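Local atomic coordinates of endoglucanase (Komagataeibacter sucrofermentans, PDB entry 6VC5), a protein that probably hydrolyses internal beta-1,4-glucosidic linkages in cellulose and related beta-glucans, as a glycoside hydrolase family 8 endoglucanase. Residues 136-139 against 144-147; 68-73 against 125-130; 155-160 against 182-187; 188-193 against 198-203. One frame throughout, in Å; residues are numbered along the deposited sequence.

Contact 1: residues 136-139 against 144-147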
loop_
_atom_site.group_PDB
_atom_site.type_symbol
_atom_site.label_atom_id
_atom_site.label_comp_id
_atom_site.label_asym_id
_atom_site.label_seq_id
_atom_site.Cartn_x
_atom_site.Cartn_y
_atom_site.Cartn_z
ATOM N N VAL A 136 1.879 -16.980 2.507
ATOM C CA VAL A 136 1.078 -15.759 2.441
ATOM C C VAL A 136 1.734 -14.663 3.264
ATOM O O VAL A 136 2.531 -14.913 4.175
ATOM C CB VAL A 136 -0.393 -15.952 2.877
ATOM C CG1 VAL A 136 -1.047 -17.085 2.099
ATOM C CG2 VAL A 136 -0.476 -16.180 4.376
ATOM N N LEU A 137 1.377 -13.423 2.926
ATOM C CA LEU A 137 1.795 -12.233 3.655
ATOM C C LEU A 137 0.653 -11.777 4.561
ATOM O O LEU A 137 -0.403 -11.359 4.071
ATOM C CB LEU A 137 2.134 -11.139 2.645
ATOM C CG LEU A 137 2.791 -9.888 3.212
ATOM C CD1 LEU A 137 4.221 -10.204 3.629
ATOM C CD2 LEU A 137 2.757 -8.778 2.165
ATOM N N LEU A 138 0.868 -11.847 5.891
ATOM C CA LEU A 138 -0.150 -11.442 6.857
ATOM C C LEU A 138 -0.237 -9.916 6.939
ATOM O O LEU A 138 0.779 -9.225 6.820
ATOM C CB LEU A 138 0.208 -11.980 8.238
ATOM C CG LEU A 138 0.369 -13.488 8.347
ATOM C CD1 LEU A 138 0.876 -13.886 9.728
ATOM C CD2 LEU A 138 -0.981 -14.130 8.044
ATOM N N PRO A 139 -1.439 -9.365 7.149
ATOM C CA PRO A 139 -1.579 -7.899 7.228
ATOM C C PRO A 139 -1.104 -7.301 8.535
ATOM O O PRO A 139 -0.952 -6.075 8.605
ATOM C CB PRO A 139 -3.094 -7.661 7.074
ATOM C CG PRO A 139 -3.709 -8.983 6.813
ATOM C CD PRO A 139 -2.739 -10.059 7.136
ATOM N N PHE A 144 -5.789 -11.205 12.566
ATOM C CA PHE A 144 -5.940 -11.695 11.199
ATOM C C PHE A 144 -5.720 -13.191 11.046
ATOM O O PHE A 144 -5.976 -13.726 9.965
ATOM C CB PHE A 144 -4.980 -10.958 10.259
ATOM C CG PHE A 144 -5.124 -9.474 10.320
ATOM C CD1 PHE A 144 -6.202 -8.857 9.711
ATOM C CD2 PHE A 144 -4.201 -8.698 11.001
ATOM C CE1 PHE A 144 -6.353 -7.480 9.752
ATOM C CE2 PHE A 144 -4.343 -7.323 11.048
ATOM C CZ PHE A 144 -5.425 -6.717 10.421
ATOM N N LEU A 145 -5.258 -13.884 12.075
ATOM C CA LEU A 145 -4.950 -15.304 11.959
ATOM C C LEU A 145 -5.555 -16.035 13.143
ATOM O O LEU A 145 -5.260 -15.704 14.298
ATOM C CB LEU A 145 -3.436 -15.529 11.914
ATOM C CG LEU A 145 -2.938 -16.970 11.779
ATOM C CD1 LEU A 145 -3.388 -17.569 10.451
ATOM C CD2 LEU A 145 -1.425 -17.004 11.901
ATOM N N THR A 146 -6.403 -17.017 12.865
ATOM C CA THR A 146 -6.902 -17.927 13.884
ATOM C C THR A 146 -6.489 -19.344 13.509
ATOM O O THR A 146 -5.832 -19.572 12.493
ATOM C CB THR A 146 -8.426 -17.830 14.031
ATOM O OG1 THR A 146 -9.066 -18.547 12.964
ATOM C CG2 THR A 146 -8.901 -16.384 14.023
ATOM N N LYS A 147 -6.888 -20.311 14.332
ATOM C CA LYS A 147 -6.615 -21.699 13.983
ATOM C C LYS A 147 -7.425 -22.163 12.781
ATOM O O LYS A 147 -7.074 -23.180 12.173
ATOM C CB LYS A 147 -6.879 -22.621 15.178
ATOM C CG LYS A 147 -8.329 -22.659 15.630
ATOM C CD LYS A 147 -8.515 -23.660 16.771
ATOM C CE LYS A 147 -9.983 -23.994 16.996
ATOM N NZ LYS A 147 -10.590 -24.700 15.827
#

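Contact 2: residues 68-73 against 125-130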
loop_
_atom_site.group_PDB
_atom_site.type_symbol
_atom_site.label_atom_id
_atom_site.label_comp_id
_atom_site.label_asym_id
_atom_site.label_seq_id
_atom_site.Cartn_x
_atom_site.Cartn_y
_atom_site.Cartn_z
ATOM N N ASP A 68 11.724 -5.936 17.520
ATOM C CA ASP A 68 11.844 -6.266 16.104
ATOM C C ASP A 68 11.833 -4.957 15.320
ATOM O O ASP A 68 11.703 -3.871 15.891
ATOM C CB ASP A 68 10.780 -7.277 15.635
ATOM C CG ASP A 68 9.354 -6.804 15.876
ATOM O OD1 ASP A 68 8.952 -5.759 15.328
ATOM O OD2 ASP A 68 8.618 -7.503 16.606
ATOM N N ALA A 69 11.973 -5.060 13.999
ATOM C CA ALA A 69 12.102 -3.869 13.168
ATOM C C ALA A 69 10.779 -3.398 12.571
ATOM O O ALA A 69 10.771 -2.426 11.814
ATOM C CB ALA A 69 13.128 -4.105 12.049
ATOM N N LEU A 70 9.665 -4.046 12.904
ATOM C CA LEU A 70 8.370 -3.598 12.407
ATOM C C LEU A 70 7.902 -2.376 13.199
ATOM O O LEU A 70 8.542 -1.950 14.165
ATOM C CB LEU A 70 7.371 -4.748 12.445
ATOM C CG LEU A 70 7.836 -6.046 11.772
ATOM C CD1 LEU A 70 6.728 -7.084 11.833
ATOM C CD2 LEU A 70 8.220 -5.768 10.331
ATOM N N PHE A 71 6.747 -1.827 12.809
ATOM C CA PHE A 71 6.287 -0.532 13.304
ATOM C C PHE A 71 4.901 -0.650 13.907
ATOM O O PHE A 71 4.000 -1.241 13.305
ATOM C CB PHE A 71 6.255 0.507 12.169
ATOM C CG PHE A 71 7.604 0.799 11.618
ATOM C CD1 PHE A 71 8.327 1.880 12.082
ATOM C CD2 PHE A 71 8.159 -0.031 10.650
ATOM C CE1 PHE A 71 9.596 2.138 11.607
ATOM C CE2 PHE A 71 9.414 0.222 10.159
ATOM C CZ PHE A 71 10.140 1.303 10.640
ATOM N N SER A 72 4.721 -0.062 15.082
ATOM C CA SER A 72 3.368 0.110 15.589
ATOM C C SER A 72 2.578 0.964 14.606
ATOM O O SER A 72 3.105 1.911 14.025
ATOM C CB SER A 72 3.425 0.792 16.946
ATOM O OG SER A 72 4.102 -0.022 17.894
ATOM N N TRP A 73 1.306 0.618 14.402
ATOM C CA TRP A 73 0.593 1.194 13.265
ATOM C C TRP A 73 0.197 2.654 13.479
ATOM O O TRP A 73 0.024 3.385 12.495
ATOM C CB TRP A 73 -0.620 0.341 12.890
ATOM C CG TRP A 73 -1.783 0.476 13.807
ATOM C CD1 TRP A 73 -1.927 -0.091 15.047
ATOM C CD2 TRP A 73 -2.987 1.204 13.556
ATOM N NE1 TRP A 73 -3.154 0.250 15.580
ATOM C CE2 TRP A 73 -3.818 1.046 14.683
ATOM C CE3 TRP A 73 -3.441 1.979 12.480
ATOM C CZ2 TRP A 73 -5.077 1.641 14.771
ATOM C CZ3 TRP A 73 -4.692 2.573 12.569
ATOM C CH2 TRP A 73 -5.495 2.400 13.708
ATOM N N LYS A 125 10.234 -12.956 8.327
ATOM C CA LYS A 125 10.270 -13.873 9.463
ATOM C C LYS A 125 8.947 -13.895 10.231
ATOM O O LYS A 125 8.485 -14.966 10.636
ATOM C CB LYS A 125 11.424 -13.496 10.390
ATOM C CG LYS A 125 11.528 -14.351 11.643
ATOM C CD LYS A 125 12.223 -13.589 12.767
ATOM C CE LYS A 125 13.739 -13.606 12.623
ATOM N NZ LYS A 125 14.413 -13.979 13.903
ATOM N N LEU A 126 8.330 -12.734 10.454
ATOM C CA LEU A 126 7.178 -12.641 11.345
ATOM C C LEU A 126 5.837 -12.547 10.629
ATOM O O LEU A 126 4.811 -12.866 11.239
ATOM C CB LEU A 126 7.315 -11.417 12.263
ATOM C CG LEU A 126 8.613 -11.348 13.069
ATOM C CD1 LEU A 126 8.706 -10.016 13.777
ATOM C CD2 LEU A 126 8.711 -12.497 14.067
ATOM N N MET A 127 5.806 -12.115 9.367
ATOM C CA MET A 127 4.549 -11.819 8.683
ATOM C C MET A 127 4.287 -12.736 7.501
ATOM O O MET A 127 3.492 -12.386 6.628
ATOM C CB MET A 127 4.497 -10.366 8.219
ATOM C CG MET A 127 4.461 -9.362 9.339
ATOM S SD MET A 127 2.866 -9.366 10.270
ATOM C CE MET A 127 3.507 -9.743 11.879
ATOM N N THR A 128 4.961 -13.873 7.425
ATOM C CA THR A 128 4.627 -14.878 6.428
ATOM C C THR A 128 4.162 -16.150 7.119
ATOM O O THR A 128 4.582 -16.462 8.235
ATOM C CB THR A 128 5.781 -15.152 5.443
ATOM O OG1 THR A 128 6.900 -15.724 6.129
ATOM C CG2 THR A 128 6.201 -13.846 4.744
ATOM N N LYS A 129 3.276 -16.879 6.449
ATOM C CA LYS A 129 2.718 -18.096 7.019
ATOM C C LYS A 129 2.428 -19.075 5.887
ATOM O O LYS A 129 2.008 -18.670 4.800
ATOM C CB LYS A 129 1.425 -17.768 7.773
ATOM C CG LYS A 129 0.651 -18.981 8.271
ATOM C CD LYS A 129 1.064 -19.366 9.679
ATOM C CE LYS A 129 0.424 -20.685 10.080
ATOM N NZ LYS A 129 -0.877 -20.471 10.764
ATOM N N SER A 130 2.673 -20.362 6.136
ATOM C CA SER A 130 2.282 -21.401 5.185
ATOM C C SER A 130 0.785 -21.656 5.320
ATOM O O SER A 130 0.301 -21.954 6.418
ATOM C CB SER A 130 3.063 -22.687 5.445
ATOM O OG SER A 130 4.456 -22.456 5.306
#

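Contact 3: residues 155-160 against 182-187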
loop_
_atom_site.group_PDB
_atom_site.type_symbol
_atom_site.label_atom_id
_atom_site.label_comp_id
_atom_site.label_asym_id
_atom_site.label_seq_id
_atom_site.Cartn_x
_atom_site.Cartn_y
_atom_site.Cartn_z
ATOM N N SER A 155 -4.137 -5.607 -0.978
ATOM C CA SER A 155 -3.474 -4.332 -1.213
ATOM C C SER A 155 -2.239 -4.141 -0.350
ATOM O O SER A 155 -1.505 -3.173 -0.565
ATOM C CB SER A 155 -4.434 -3.159 -0.970
ATOM O OG SER A 155 -4.616 -2.900 0.418
ATOM N N TYR A 156 -1.994 -5.017 0.631
ATOM C CA TYR A 156 -0.754 -4.910 1.385
ATOM C C TYR A 156 0.406 -5.587 0.672
ATOM O O TYR A 156 1.546 -5.478 1.138
ATOM C CB TYR A 156 -0.897 -5.476 2.807
ATOM C CG TYR A 156 -1.746 -4.658 3.772
ATOM C CD1 TYR A 156 -2.619 -3.666 3.321
ATOM C CD2 TYR A 156 -1.684 -4.893 5.137
ATOM C CE1 TYR A 156 -3.413 -2.941 4.210
ATOM C CE2 TYR A 156 -2.469 -4.176 6.029
ATOM C CZ TYR A 156 -3.327 -3.207 5.570
ATOM O OH TYR A 156 -4.099 -2.498 6.468
ATOM N N TYR A 157 0.145 -6.285 -0.439
ATOM C CA TYR A 157 1.205 -6.798 -1.307
ATOM C C TYR A 157 1.732 -5.619 -2.116
ATOM O O TYR A 157 1.369 -5.391 -3.276
ATOM C CB TYR A 157 0.677 -7.897 -2.218
ATOM C CG TYR A 157 0.560 -9.256 -1.571
ATOM C CD1 TYR A 157 1.531 -10.227 -1.776
ATOM C CD2 TYR A 157 -0.532 -9.571 -0.771
ATOM C CE1 TYR A 157 1.421 -11.480 -1.200
ATOM C CE2 TYR A 157 -0.652 -10.824 -0.185
ATOM C CZ TYR A 157 0.327 -11.776 -0.408
ATOM O OH TYR A 157 0.201 -13.021 0.172
ATOM N N VAL A 158 2.581 -4.833 -1.466
ATOM C CA VAL A 158 3.200 -3.674 -2.098
ATOM C C VAL A 158 4.270 -4.228 -3.029
ATOM O O VAL A 158 5.447 -4.337 -2.662
ATOM C CB VAL A 158 3.751 -2.709 -1.032
ATOM C CG1 VAL A 158 4.399 -1.475 -1.676
ATOM C CG2 VAL A 158 2.638 -2.284 -0.062
ATOM N N MET A 159 3.854 -4.610 -4.233
ATOM C CA MET A 159 4.722 -5.420 -5.082
ATOM C C MET A 159 6.082 -4.791 -5.381
ATOM O O MET A 159 7.080 -5.528 -5.341
ATOM C CB MET A 159 3.967 -5.889 -6.336
ATOM C CG MET A 159 2.862 -6.929 -6.056
ATOM S SD MET A 159 3.461 -8.520 -5.397
ATOM C CE MET A 159 2.049 -9.611 -5.743
ATOM N N PRO A 160 6.215 -3.488 -5.659
ATOM C CA PRO A 160 7.568 -2.928 -5.868
ATOM C C PRO A 160 8.460 -3.035 -4.645
ATOM O O PRO A 160 9.696 -3.042 -4.778
ATOM C CB PRO A 160 7.292 -1.459 -6.201
ATOM C CG PRO A 160 5.887 -1.468 -6.755
ATOM C CD PRO A 160 5.153 -2.514 -5.986
ATOM N N LEU A 182 0.454 -13.532 -6.558
ATOM C CA LEU A 182 -0.208 -13.428 -7.856
ATOM C C LEU A 182 -1.248 -14.527 -8.041
ATOM O O LEU A 182 -2.329 -14.279 -8.590
ATOM C CB LEU A 182 0.831 -13.489 -8.975
ATOM C CG LEU A 182 1.741 -12.264 -9.057
ATOM C CD1 LEU A 182 2.890 -12.491 -10.030
ATOM C CD2 LEU A 182 0.927 -11.061 -9.469
ATOM N N GLN A 183 -0.936 -15.745 -7.591
ATOM C CA GLN A 183 -1.902 -16.840 -7.656
ATOM C C GLN A 183 -3.126 -16.540 -6.799
ATOM O O GLN A 183 -4.265 -16.781 -7.220
ATOM C CB GLN A 183 -1.252 -18.136 -7.180
ATOM C CG GLN A 183 -0.208 -18.700 -8.119
ATOM C CD GLN A 183 0.305 -20.042 -7.647
ATOM O OE1 GLN A 183 1.429 -20.435 -7.963
ATOM N NE2 GLN A 183 -0.518 -20.759 -6.891
ATOM N N ILE A 184 -2.908 -16.009 -5.597
ATOM C CA ILE A 184 -4.015 -15.692 -4.700
ATOM C C ILE A 184 -4.877 -14.571 -5.278
ATOM O O ILE A 184 -6.114 -14.616 -5.201
ATOM C CB ILE A 184 -3.466 -15.336 -3.308
ATOM C CG1 ILE A 184 -2.919 -16.584 -2.618
ATOM C CG2 ILE A 184 -4.542 -14.644 -2.465
ATOM C CD1 ILE A 184 -1.882 -16.296 -1.547
ATOM N N ILE A 185 -4.244 -13.544 -5.852
ATOM C CA ILE A 185 -5.000 -12.441 -6.448
ATOM C C ILE A 185 -5.823 -12.923 -7.636
ATOM O O ILE A 185 -6.973 -12.513 -7.817
ATOM C CB ILE A 185 -4.068 -11.275 -6.828
ATOM C CG1 ILE A 185 -3.535 -10.595 -5.568
ATOM C CG2 ILE A 185 -4.803 -10.274 -7.707
ATOM C CD1 ILE A 185 -2.376 -9.645 -5.835
ATOM N N ALA A 186 -5.246 -13.785 -8.472
ATOM C CA ALA A 186 -5.992 -14.310 -9.610
ATOM C C ALA A 186 -7.237 -15.064 -9.159
ATOM O O ALA A 186 -8.311 -14.914 -9.755
ATOM C CB ALA A 186 -5.091 -15.214 -10.451
ATOM N N LYS A 187 -7.122 -15.848 -8.081
ATOM C CA LYS A 187 -8.231 -16.692 -7.648
ATOM C C LYS A 187 -9.223 -15.954 -6.757
ATOM O O LYS A 187 -10.431 -16.226 -6.818
ATOM C CB LYS A 187 -7.714 -17.925 -6.913
ATOM C CG LYS A 187 -8.828 -18.902 -6.611
ATOM C CD LYS A 187 -8.380 -20.001 -5.703
ATOM C CE LYS A 187 -9.307 -21.196 -5.829
ATOM N NZ LYS A 187 -10.741 -20.774 -5.842
#

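Contact 4: residues 188-193 against 198-203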
loop_
_atom_site.group_PDB
_atom_site.type_symbol
_atom_site.label_atom_id
_atom_site.label_comp_id
_atom_site.label_asym_id
_atom_site.label_seq_id
_atom_site.Cartn_x
_atom_site.Cartn_y
_atom_site.Cartn_z
ATOM N N GLY A 188 -8.741 -15.050 -5.912
ATOM C CA GLY A 188 -9.583 -14.379 -4.937
ATOM C C GLY A 188 -10.295 -13.176 -5.515
ATOM O O GLY A 188 -10.110 -12.049 -5.046
ATOM N N ARG A 189 -11.105 -13.405 -6.544
ATOM C CA ARG A 189 -11.872 -12.336 -7.170
ATOM C C ARG A 189 -13.336 -12.734 -7.222
ATOM O O ARG A 189 -13.664 -13.915 -7.359
ATOM C CB ARG A 189 -11.324 -11.991 -8.563
ATOM C CG ARG A 189 -9.927 -11.391 -8.482
ATOM C CD ARG A 189 -9.402 -10.948 -9.828
ATOM N NE ARG A 189 -9.242 -12.075 -10.750
ATOM C CZ ARG A 189 -9.692 -12.080 -12.003
ATOM N NH1 ARG A 189 -10.332 -11.026 -12.482
ATOM N NH2 ARG A 189 -9.503 -13.139 -12.786
ATOM N N PHE A 190 -14.211 -11.742 -7.088
ATOM C CA PHE A 190 -15.600 -12.024 -6.750
ATOM C C PHE A 190 -16.540 -11.118 -7.526
ATOM O O PHE A 190 -16.190 -9.998 -7.916
ATOM C CB PHE A 190 -15.853 -11.828 -5.242
ATOM C CG PHE A 190 -15.017 -12.720 -4.373
ATOM C CD1 PHE A 190 -15.486 -13.966 -3.976
ATOM C CD2 PHE A 190 -13.747 -12.331 -3.984
ATOM C CE1 PHE A 190 -14.689 -14.795 -3.192
ATOM C CE2 PHE A 190 -12.956 -13.138 -3.210
ATOM C CZ PHE A 190 -13.422 -14.383 -2.815
ATOM N N GLY A 191 -17.764 -11.602 -7.698
ATOM C CA GLY A 191 -18.817 -10.751 -8.207
ATOM C C GLY A 191 -18.789 -10.661 -9.714
ATOM O O GLY A 191 -17.937 -11.239 -10.398
ATOM N N GLU A 192 -19.759 -9.895 -10.233
ATOM C CA GLU A 192 -19.935 -9.756 -11.673
ATOM C C GLU A 192 -18.750 -9.078 -12.359
ATOM O O GLU A 192 -18.574 -9.254 -13.570
ATOM C CB GLU A 192 -21.220 -8.987 -11.978
ATOM C CG GLU A 192 -21.229 -7.557 -11.436
ATOM C CD GLU A 192 -22.640 -7.058 -11.164
ATOM O OE1 GLU A 192 -23.203 -7.390 -10.097
ATOM O OE2 GLU A 192 -23.187 -6.336 -12.022
ATOM N N TRP A 193 -17.947 -8.300 -11.634
ATOM C CA TRP A 193 -16.787 -7.631 -12.206
ATOM C C TRP A 193 -15.483 -8.370 -11.943
ATOM O O TRP A 193 -14.429 -7.937 -12.434
ATOM C CB TRP A 193 -16.679 -6.207 -11.656
ATOM C CG TRP A 193 -17.908 -5.410 -11.890
ATOM C CD1 TRP A 193 -18.805 -4.980 -10.954
ATOM C CD2 TRP A 193 -18.382 -4.943 -13.156
ATOM N NE1 TRP A 193 -19.813 -4.259 -11.568
ATOM C CE2 TRP A 193 -19.571 -4.221 -12.918
ATOM C CE3 TRP A 193 -17.904 -5.052 -14.468
ATOM C CZ2 TRP A 193 -20.309 -3.630 -13.951
ATOM C CZ3 TRP A 193 -18.636 -4.448 -15.499
ATOM C CH2 TRP A 193 -19.822 -3.748 -15.228
ATOM N N ASP A 198 -11.405 -5.883 -0.526
ATOM C CA ASP A 198 -10.557 -5.234 0.471
ATOM C C ASP A 198 -9.916 -6.270 1.397
ATOM O O ASP A 198 -8.727 -6.162 1.733
ATOM C CB ASP A 198 -11.378 -4.247 1.311
ATOM C CG ASP A 198 -11.897 -3.044 0.519
ATOM O OD1 ASP A 198 -11.223 -2.561 -0.429
ATOM O OD2 ASP A 198 -12.994 -2.550 0.898
ATOM N N TRP A 199 -10.680 -7.289 1.799
ATOM C CA TRP A 199 -10.246 -8.279 2.785
ATOM C C TRP A 199 -10.678 -9.663 2.319
ATOM O O TRP A 199 -11.877 -9.900 2.105
ATOM C CB TRP A 199 -10.874 -7.974 4.151
ATOM C CG TRP A 199 -10.453 -6.626 4.715
ATOM C CD1 TRP A 199 -11.145 -5.442 4.639
ATOM C CD2 TRP A 199 -9.257 -6.345 5.435
ATOM N NE1 TRP A 199 -10.436 -4.442 5.259
ATOM C CE2 TRP A 199 -9.276 -4.973 5.763
ATOM C CE3 TRP A 199 -8.166 -7.121 5.836
ATOM C CZ2 TRP A 199 -8.241 -4.364 6.486
ATOM C CZ3 TRP A 199 -7.135 -6.514 6.544
ATOM C CH2 TRP A 199 -7.182 -5.156 6.860
ATOM N N LEU A 200 -9.711 -10.575 2.191
ATOM C CA LEU A 200 -9.922 -11.937 1.717
ATOM C C LEU A 200 -9.745 -12.898 2.886
ATOM O O LEU A 200 -8.904 -12.672 3.760
ATOM C CB LEU A 200 -8.872 -12.268 0.646
ATOM C CG LEU A 200 -8.938 -13.663 0.056
ATOM C CD1 LEU A 200 -10.108 -13.757 -0.911
ATOM C CD2 LEU A 200 -7.629 -13.972 -0.644
ATOM N N SER A 201 -10.541 -13.967 2.914
ATOM C CA SER A 201 -10.356 -15.039 3.887
ATOM C C SER A 201 -9.973 -16.336 3.175
ATOM O O SER A 201 -10.558 -16.684 2.140
ATOM C CB SER A 201 -11.643 -15.247 4.687
ATOM O OG SER A 201 -11.432 -16.169 5.744
ATOM N N ILE A 202 -8.996 -17.063 3.726
ATOM C CA ILE A 202 -8.679 -18.421 3.277
ATOM C C ILE A 202 -8.892 -19.355 4.464
ATOM O O ILE A 202 -8.348 -19.118 5.550
ATOM C CB ILE A 202 -7.243 -18.549 2.741
ATOM C CG1 ILE A 202 -7.008 -17.590 1.573
ATOM C CG2 ILE A 202 -6.977 -19.991 2.278
ATOM C CD1 ILE A 202 -5.569 -17.629 1.018
ATOM N N ASN A 203 -9.711 -20.390 4.269
ATOM C CA ASN A 203 -9.942 -21.369 5.321
ATOM C C ASN A 203 -8.724 -22.281 5.447
ATOM O O ASN A 203 -8.245 -22.845 4.460
ATOM C CB ASN A 203 -11.200 -22.175 5.012
ATOM C CG ASN A 203 -11.590 -23.075 6.155
ATOM O OD1 ASN A 203 -10.934 -24.075 6.407
ATOM N ND2 ASN A 203 -12.611 -22.678 6.905
#

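Contact 1: residues 136-139 against 144-147
Pro139 and Phe144 bring the two backbones nearest each other, with 7.0 Å between Pro139 CA and Phe144 CA, and four residues without helix or strand bridge them. The chain thus leaves the second strand of the 128-131/134-137 beta hairpin, turns, and runs back past Leu138 and Pro139 on its way to strand 149-152. A CH-pi contact dominates. The pyrrolidine ring of Pro139 lies over one face of the Phe144 ring: CB of Pro139 stands 4.0 Å from the ring centroid of Phe144, only 2° off the normal, placing the methylene carbon almost directly above the ring centre. CG of the same proline reaches the inner end of the ring, 3.8 Å from Phe144 CG, and CD continues down the side chain to lie 3.9 Å from Phe144 CB. The proline therefore follows the aromatic side chain from its beta carbon to the middle of the ring. Chi1 of -55° carries the Phe144 ring to the proline, and chi2 of -75° turns its face to it. Trp215 also touches this side chain, and a backbone bond to Thr151 ties Phe144 to the edge strand 149-152 of the three-stranded sheet. Leu138 is fixed from its own side by backbone pairing with Met127 and by Thr90 OG1 bonding to its carbonyl O. Leu145 lies at the exposed margin, and both leucines rest on Val150. They meet each other loosely, through one methyl each, with Leu138 CD1 4.4 Å from Leu145 CD2.

Contact 2: residues 68-73 against 125-130
Leu70 and Leu126 form the apolar centre where the loop 68-73 meets the C-terminal end of helix 110-126. The inner part, around the buried Leu70 and Met127, is the richer in apolar neighbours: CD1 of Leu70 sits 4.0 Å from Leu126 CD1 and 4.1 Å from Met127 CG, so one methyl touches two consecutive side chains. Met127, the first residue past helical geometry, is bent at chi2 (-70°) and again at chi3, which folds its CE back to within 4.2 Å of the same Leu70 CD1. Leu70 also touches Val123 of the helix and Asp93 of helix 90-106, while Met127 rests on Thr90.

The outer part, formed by Asp68 and Leu126, is partly exposed. Here Leu126 CD1 turns to the flank of Asp68, 3.8 Å from Asp68 OD2, a contact of methyl with carboxylate that has no polar character. The acid is occupied elsewhere: Asp68 OD1 takes the backbone N-H of Leu70 in an Asx turn, 3.1 Å from Leu70 N, on the anti side of the carboxylate and 16° out of its plane, and bonds His65 ND1 as well. Ala69 N in turn bonds Asp122 OD2 of the helix.

Between the two segments the contact is van der Waals and hydrophobic in kind, while directional bonds shape the loop and tie it to neighbouring residues. Asp68 probably helps to fix the turn that presents Leu70, besides packing against Leu126.

Contact 3: residues 155-160 against 182-187
Met159 meets two side chains of helix 172-187 with its terminal methyl: CE lies 4.2 Å from Leu182 CD2 and 4.4 Å from Ile185 CD1, about one helical turn apart. The thioether bends at chi2 (-64°) and then extends, carrying CE across to the helix. Leu182 starts with its beta carbon directed away and returns through its CD2 branch. Beside this pair, the phenol end of Tyr157 approaches Ile184, with Tyr157 OH 4.2 Å from Ile184 CD1.

Next come the elements that aim these groups. Tyr157 and Val158 each centre an inverse gamma turn, and Val158 is the N-cap of helix 159-169, so the backbone kinks just before the helix and sends Tyr157 and Met159 to the same partner. Tyr157 OH is tied down by Leu137 N. Farther out, Ile184 packs on Tyr134 and Val136 of the hairpin, Leu182 on Leu230, and Met159 on Ala233.

The start of helix 159-169 and the turn before it thus join the end of helix 172-187 through aliphatic groups, the methionine methyl and the phenol end, consistent with the family 8 (alpha/alpha)6 barrel. The buried tyrosine hydroxyl has a backbone partner, which should offset much of its burial cost.

Contact 4: residues 188-193 against 198-203
Gly188 and Leu200 approach where the chain, having left helix 172-187, turns back into strand 200-203, the middle strand of a three-stranded antiparallel sheet between 149-152 and 209-211. Apolar contact is the whole of what passes between the segments, and one methyl carries it. Leu200 CD1 lies 4.1 Å from Gly188 CA, directly against the backbone, since the glycine puts no side chain in the way. The same CD1 meets the rim of the Phe190 ring, in the plane of the ring and not over its face; the two side chains cross at about a right angle. Leu200 CG extends anti to the backbone N (chi1 179°), and chi2 near 75° then turns CD1 to the loop. Ile211 and Leu262 also touch Phe190, while Phe209 packs on Leu200.

Backbone bonds set the strand that presents this leucine: Leu200 pairs with Leu152 on one neighbouring strand and Ser201 with Ser210 on the other. Polar side chains bond outside the contact. Arg189, whose side chain sets out away from the strand, forms a salt bridge to Asp243 through NH1, and its NE bonds Ala186 O. Asp198 bonds Ser220 OG and Ala223 N just before the strand.

A ring contact lies farther out, where Trp199 stacks on Trp215. At the centre, the two ring-edge atoms that receive the leucine methyl are neighbours: Leu200 CD1 is 3.7 Å from Phe190 CE2 and 3.9 Å from Phe190 CZ.

Overall arrangement
From the N terminus, contact 2 comes first, closing a largely helical excursion between the loop after helix 49-62 and the end of helix 110-126. Contact 1 closes the short turn after strand 134-137, contact 3 encloses the rest of helix 159-169 and the first ten residues of helix 172-187, and contact 4 closes the loop after helix 172-187. All four follow in series; none nests or crosses. Contacts 1 and 2 share the hairpin, with Leu138 N 2.8 Å from Met127 O. Contact 1 reaches contact 3 through Tyr157 and contact 4 where Phe144 meets Trp199. Ile184 packs on Leu200 between contacts 3 and 4, so hairpin, helices and three-stranded sheet form one connected region.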